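PDB 1NT2: fibrillarin-like rRNA/tRNA 2'-O-methyltransferase from Archaeoglobus fulgidus, which uses S-adenosylmethionine to methylate ribose 2'-hydroxyls at specific sites in rRNA and tRNA, guided by a box C/D RNA that pairs with the substrate. Local coordinates for residues L4-Y9 against I78-I83; V161-I166 against E173-S178. All blocks are in the same frame, centred on the assembly; numbering follows the deposited sequence.

Contact 1 (L4-Y9 against I78-I83)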
loop_
_atom_site.group_PDB
_atom_site.type_symbol
_atom_site.label_atom_id
_atom_site.label_comp_id
_atom_site.label_asym_id
_atom_site.label_seq_id
_atom_site.Cartn_x
_atom_site.Cartn_y
_atom_site.Cartn_z
ATOM N N LEU A 4 -27.583 53.261 -23.721
ATOM C CA LEU A 4 -27.304 53.143 -22.287
ATOM C C LEU A 4 -25.840 53.362 -21.956
ATOM O O LEU A 4 -25.501 53.849 -20.878
ATOM C CB LEU A 4 -27.703 51.754 -21.780
ATOM C CG LEU A 4 -29.144 51.263 -21.918
ATOM C CD1 LEU A 4 -29.174 49.751 -21.805
ATOM C CD2 LEU A 4 -30.010 51.901 -20.848
ATOM N N MET A 5 -24.975 52.994 -22.892
ATOM C CA MET A 5 -23.544 53.103 -22.674
ATOM C C MET A 5 -22.764 53.680 -23.829
ATOM O O MET A 5 -23.319 54.103 -24.838
ATOM C CB MET A 5 -22.953 51.727 -22.375
ATOM C CG MET A 5 -23.519 51.011 -21.168
ATOM S SD MET A 5 -22.299 50.899 -19.846
ATOM C CE MET A 5 -20.789 50.619 -20.789
ATOM N N ARG A 6 -21.448 53.631 -23.650
ATOM C CA ARG A 6 -20.467 54.128 -24.596
ATOM C C ARG A 6 -20.828 53.780 -26.024
ATOM O O ARG A 6 -21.043 54.667 -26.842
ATOM C CB ARG A 6 -19.096 53.565 -24.236
ATOM C CG ARG A 6 -17.959 54.571 -24.358
ATOM C CD ARG A 6 -17.582 54.779 -25.801
ATOM N NE ARG A 6 -16.518 55.758 -25.967
ATOM C CZ ARG A 6 -15.931 56.013 -27.131
ATOM N NH1 ARG A 6 -16.305 55.360 -28.224
ATOM N NH2 ARG A 6 -14.974 56.924 -27.208
ATOM N N ASN A 7 -20.877 52.498 -26.340
ATOM C CA ASN A 7 -21.255 52.102 -27.688
ATOM C C ASN A 7 -22.304 51.018 -27.545
ATOM O O ASN A 7 -22.337 50.038 -28.295
ATOM C CB ASN A 7 -20.035 51.607 -28.470
ATOM C CG ASN A 7 -19.140 52.746 -28.935
ATOM O OD1 ASN A 7 -19.605 53.703 -29.558
ATOM N ND2 ASN A 7 -17.850 52.644 -28.643
ATOM N N VAL A 8 -23.171 51.234 -26.559
ATOM C CA VAL A 8 -24.240 50.309 -26.220
ATOM C C VAL A 8 -25.632 50.849 -26.526
ATOM O O VAL A 8 -26.054 51.875 -25.985
ATOM C CB VAL A 8 -24.168 49.942 -24.730
ATOM C CG1 VAL A 8 -25.344 49.076 -24.348
ATOM C CG2 VAL A 8 -22.857 49.227 -24.435
ATOM N N TYR A 9 -26.339 50.131 -27.392
ATOM C CA TYR A 9 -27.685 50.498 -27.796
ATOM C C TYR A 9 -28.585 49.274 -27.743
ATOM O O TYR A 9 -28.110 48.149 -27.557
ATOM C CB TYR A 9 -27.677 51.053 -29.217
ATOM C CG TYR A 9 -26.748 52.217 -29.402
ATOM C CD1 TYR A 9 -26.921 53.393 -28.682
ATOM C CD2 TYR A 9 -25.681 52.138 -30.286
ATOM C CE1 TYR A 9 -26.047 54.467 -28.834
ATOM C CE2 TYR A 9 -24.799 53.203 -30.447
ATOM C CZ TYR A 9 -24.987 54.364 -29.719
ATOM O OH TYR A 9 -24.117 55.419 -29.879
ATOM N N ILE A 78 -16.626 48.815 -26.456
ATOM C CA ILE A 78 -17.006 49.910 -25.579
ATOM C C ILE A 78 -15.795 50.824 -25.403
ATOM O O ILE A 78 -15.872 52.029 -25.644
ATOM C CB ILE A 78 -17.467 49.371 -24.215
ATOM C CG1 ILE A 78 -18.663 48.430 -24.424
ATOM C CG2 ILE A 78 -17.832 50.523 -23.289
ATOM C CD1 ILE A 78 -19.232 47.813 -23.153
ATOM N N VAL A 79 -14.672 50.242 -24.998
ATOM C CA VAL A 79 -13.427 50.988 -24.821
ATOM C C VAL A 79 -12.598 50.866 -26.111
ATOM O O VAL A 79 -11.574 50.194 -26.139
ATOM C CB VAL A 79 -12.627 50.425 -23.615
ATOM C CG1 VAL A 79 -11.286 51.115 -23.494
ATOM C CG2 VAL A 79 -13.427 50.620 -22.338
ATOM N N ASP A 80 -13.057 51.512 -27.180
ATOM C CA ASP A 80 -12.367 51.455 -28.472
ATOM C C ASP A 80 -11.148 52.364 -28.550
ATOM O O ASP A 80 -10.314 52.229 -29.454
ATOM C CB ASP A 80 -13.336 51.827 -29.596
ATOM C CG ASP A 80 -14.028 53.158 -29.356
ATOM O OD1 ASP A 80 -14.707 53.296 -28.313
ATOM O OD2 ASP A 80 -13.894 54.057 -30.214
ATOM N N GLU A 81 -11.061 53.293 -27.603
ATOM C CA GLU A 81 -9.960 54.247 -27.540
ATOM C C GLU A 81 -9.206 54.030 -26.229
ATOM O O GLU A 81 -8.660 54.970 -25.639
ATOM C CB GLU A 81 -10.506 55.684 -27.596
ATOM C CG GLU A 81 -11.522 55.949 -28.722
ATOM C CD GLU A 81 -10.906 56.581 -29.964
ATOM O OE1 GLU A 81 -10.357 57.696 -29.844
ATOM O OE2 GLU A 81 -10.978 55.969 -31.055
ATOM N N GLY A 82 -9.201 52.780 -25.773
ATOM C CA GLY A 82 -8.515 52.424 -24.543
ATOM C C GLY A 82 -7.736 51.141 -24.765
ATOM O O GLY A 82 -7.472 50.776 -25.915
ATOM N N ILE A 83 -7.362 50.458 -23.685
ATOM C CA ILE A 83 -6.619 49.206 -23.814
ATOM C C ILE A 83 -7.079 48.180 -22.772
ATOM O O ILE A 83 -7.352 48.528 -21.622
ATOM C CB ILE A 83 -5.082 49.452 -23.713
ATOM C CG1 ILE A 83 -4.350 48.467 -24.617
ATOM C CG2 ILE A 83 -4.596 49.297 -22.281
ATOM C CD1 ILE A 83 -4.820 48.528 -26.047
#
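N7 and I78 bring the two backbones together, their CA atoms 5.2 Å apart, where the link between strands 3-5 and 8-11 passes the end of helix 70-78. On the first segment L4 and M5 both face V8, a classic beta bulge, with L4 N bonded to V8 O. On the second, V79 is the first residue to leave helical geometry, and a type I turn runs from V79 to G82 before strand 83-87.

The polar half of the contact converges on D80. R6, its chain bent at the second torsion, passes over the carbonyl of I78 and forms a salt bridge from NH1 to D80 OD1 at 2.6 Å. The guanidinium and carboxylate planes are 66° apart, and OD1 lies over one guanidinium face, so this is not a two-pronged, coplanar pairing. The same OD1 receives a weak hydrogen bond from N7 ND2 at 3.2 Å, bent to 122° at the hydrogen; the stronger bond of N7 ND2 goes to the carbonyl of D77, so the link to D80 is secondary. With an alanine in place of R6, the D80 carboxylate would probably be left without its charged mate, and the I78 carbonyl without the chain that lies across it.

I78 supplies the apolar half. Its CG2 meets R6 CB at 3.4 Å and M5 CE at 3.9 Å, while CD1, carried by CG1 beside the backbone N (chi1 -59°), reaches V8 CG2 at 4.1 Å.

The contact thus joins the edge hairpin of the N-terminal antiparallel sheet to the alpha-to-beta turn of the methyltransferase domain. W36 and L55 also pack on I78, L15 of strand 14-18 packs on V8, and I83 enters the mixed sheet through backbone bonds to E59 and V61.

Contact 2 (V161-I166 against E173-S178)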
loop_
_atom_site.group_PDB
_atom_site.type_symbol
_atom_site.label_atom_id
_atom_site.label_comp_id
_atom_site.label_asym_id
_atom_site.label_seq_id
_atom_site.Cartn_x
_atom_site.Cartn_y
_atom_site.Cartn_z
ATOM N N VAL A 161 -20.051 37.371 -9.190
ATOM C CA VAL A 161 -19.885 36.374 -8.139
ATOM C C VAL A 161 -20.877 35.212 -8.215
ATOM O O VAL A 161 -22.080 35.404 -8.401
ATOM C CB VAL A 161 -19.998 37.049 -6.741
ATOM C CG1 VAL A 161 -19.993 36.016 -5.631
ATOM C CG2 VAL A 161 -18.859 38.019 -6.562
ATOM N N LYS A 162 -20.359 34.001 -8.075
ATOM C CA LYS A 162 -21.191 32.814 -8.085
ATOM C C LYS A 162 -21.202 32.333 -6.648
ATOM O O LYS A 162 -20.219 31.757 -6.190
ATOM C CB LYS A 162 -20.578 31.746 -8.988
ATOM C CG LYS A 162 -21.287 30.409 -8.951
ATOM C CD LYS A 162 -20.810 29.524 -10.079
ATOM C CE LYS A 162 -21.442 28.149 -9.997
ATOM N NZ LYS A 162 -22.929 28.188 -10.019
ATOM N N ALA A 163 -22.299 32.587 -5.936
ATOM C CA ALA A 163 -22.419 32.173 -4.540
ATOM C C ALA A 163 -21.713 30.848 -4.242
ATOM O O ALA A 163 -20.786 30.816 -3.435
ATOM C CB ALA A 163 -23.888 32.078 -4.150
ATOM N N ARG A 164 -22.143 29.768 -4.897
ATOM C CA ARG A 164 -21.553 28.443 -4.695
ATOM C C ARG A 164 -20.026 28.404 -4.821
ATOM O O ARG A 164 -19.361 27.604 -4.166
ATOM C CB ARG A 164 -22.134 27.438 -5.688
ATOM C CG ARG A 164 -23.622 27.516 -5.872
ATOM C CD ARG A 164 -24.154 26.211 -6.442
ATOM N NE ARG A 164 -24.400 25.229 -5.387
ATOM C CZ ARG A 164 -25.321 25.372 -4.431
ATOM N NH1 ARG A 164 -26.090 26.457 -4.396
ATOM N NH2 ARG A 164 -25.474 24.429 -3.506
ATOM N N SER A 165 -19.480 29.252 -5.685
ATOM C CA SER A 165 -18.038 29.334 -5.915
ATOM C C SER A 165 -17.275 29.559 -4.608
ATOM O O SER A 165 -16.150 29.095 -4.417
ATOM C CB SER A 165 -17.765 30.488 -6.888
ATOM O OG SER A 165 -16.386 30.767 -7.006
ATOM N N ILE A 166 -17.930 30.278 -3.710
ATOM C CA ILE A 166 -17.395 30.635 -2.409
ATOM C C ILE A 166 -17.839 29.665 -1.308
ATOM O O ILE A 166 -17.009 29.115 -0.590
ATOM C CB ILE A 166 -17.846 32.063 -2.063
ATOM C CG1 ILE A 166 -17.327 33.019 -3.139
ATOM C CG2 ILE A 166 -17.359 32.457 -0.685
ATOM C CD1 ILE A 166 -18.007 34.356 -3.155
ATOM N N GLU A 173 -28.183 33.774 -0.479
ATOM C CA GLU A 173 -28.449 35.051 0.167
ATOM C C GLU A 173 -27.394 35.340 1.233
ATOM O O GLU A 173 -26.788 36.405 1.249
ATOM C CB GLU A 173 -29.847 35.036 0.807
ATOM C CG GLU A 173 -30.969 35.600 -0.077
ATOM C CD GLU A 173 -31.013 34.985 -1.466
ATOM O OE1 GLU A 173 -31.210 33.755 -1.568
ATOM O OE2 GLU A 173 -30.850 35.738 -2.451
ATOM N N GLU A 174 -27.176 34.377 2.119
ATOM C CA GLU A 174 -26.207 34.527 3.192
ATOM C C GLU A 174 -24.785 34.615 2.672
ATOM O O GLU A 174 -23.942 35.283 3.270
ATOM C CB GLU A 174 -26.359 33.367 4.165
ATOM C CG GLU A 174 -27.759 33.316 4.757
ATOM C CD GLU A 174 -28.076 31.999 5.431
ATOM O OE1 GLU A 174 -28.050 30.953 4.742
ATOM O OE2 GLU A 174 -28.354 32.013 6.649
ATOM N N VAL A 175 -24.521 33.945 1.554
ATOM C CA VAL A 175 -23.194 33.977 0.947
ATOM C C VAL A 175 -22.987 35.356 0.344
ATOM O O VAL A 175 -21.935 35.967 0.509
ATOM C CB VAL A 175 -23.046 32.928 -0.166
ATOM C CG1 VAL A 175 -21.667 33.045 -0.799
ATOM C CG2 VAL A 175 -23.253 31.535 0.401
ATOM N N PHE A 176 -23.996 35.843 -0.362
ATOM C CA PHE A 176 -23.910 37.164 -0.951
ATOM C C PHE A 176 -23.939 38.200 0.175
ATOM O O PHE A 176 -23.421 39.307 0.032
ATOM C CB PHE A 176 -25.082 37.388 -1.909
ATOM C CG PHE A 176 -24.966 36.632 -3.206
ATOM C CD1 PHE A 176 -26.012 36.641 -4.121
ATOM C CD2 PHE A 176 -23.807 35.929 -3.523
ATOM C CE1 PHE A 176 -25.909 35.965 -5.328
ATOM C CE2 PHE A 176 -23.692 35.250 -4.731
ATOM C CZ PHE A 176 -24.745 35.268 -5.634
ATOM N N LYS A 177 -24.543 37.830 1.300
ATOM C CA LYS A 177 -24.631 38.722 2.452
ATOM C C LYS A 177 -23.229 38.966 2.995
ATOM O O LYS A 177 -22.831 40.107 3.235
ATOM C CB LYS A 177 -25.498 38.090 3.548
ATOM C CG LYS A 177 -25.603 38.921 4.832
ATOM C CD LYS A 177 -26.477 38.246 5.908
ATOM C CE LYS A 177 -25.764 37.093 6.630
ATOM N NZ LYS A 177 -24.712 37.552 7.592
ATOM N N SER A 178 -22.490 37.873 3.176
ATOM C CA SER A 178 -21.128 37.918 3.695
ATOM C C SER A 178 -20.179 38.638 2.747
ATOM O O SER A 178 -19.608 39.674 3.094
ATOM C CB SER A 178 -20.617 36.494 3.940
ATOM O OG SER A 178 -19.310 36.504 4.488
#
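F176 directs its ring, CE2 foremost, at A163, and the CB of that alanine lies 3.2 Å from CE2. CZ is also near A163 CB, at 3.6 Å, so the methyl lies against the CE2-CZ bond. V161 adds a second apolar touch, its CG1 3.9 Å from the same CE2, the two side chains running alongside each other but antiparallel. The carbonyl carbon of K162 lies at the ring edge, near its plane.

V175 makes the neighbouring contact, one residue back along the helix. Its CG1 lies 3.6 Å from A163 O and 4.1 Å from A163 CB, and it also meets I166 CB at 4.1 Å. The placement follows from chi1 of 178°, which sets CG1 opposite the backbone N and toward the short 163-166 helix. A163 is consequently shared between V175 and F176, and its CA stands 5.8 Å from that of V175. No hydrogen bond crosses between the segments; the contact is van der Waals packing of side chains on one another and on the backbone around A163.

Local backbone bonds set the geometry of each segment. I166 N donates to A163 O at 2.9 Å, closing the short helical turn that presents A163 and I166 on one side. Across from it, S178 N to E174 O belongs to the regular helix that carries V175 and F176.

Further out, V179 touches I166, P172 touches A163, and I203 of strand 202-209 packs on F176. Q139, from helix 139-150, borders V161 and I166, while K162 makes a salt bridge to D201. The contact therefore fastens helix 172-184 to the C-terminal end of strand 155-162, where the chain turns out of the mixed sheet.

Overall arrangement
Contact 1 is complete in sequence before contact 2 begins, and in space the two flank the middle of the chain. Their centres are 30 Å apart and their nearest atoms about 17 Å. What they share is the seven-stranded mixed sheet of the Rossmann-like methyltransferase fold, which holds both strand 83-87, following contact 1, and strand 155-162, ending in contact 2. Bound S-adenosylmethionine is about 13 Å from the I78 side chain and about 7 Å from that of K162. Contact 1 is a junction between the N-terminal sheet and the methyltransferase core, whereas contact 2 lies within that core, K162 being the nearer to the cofactor.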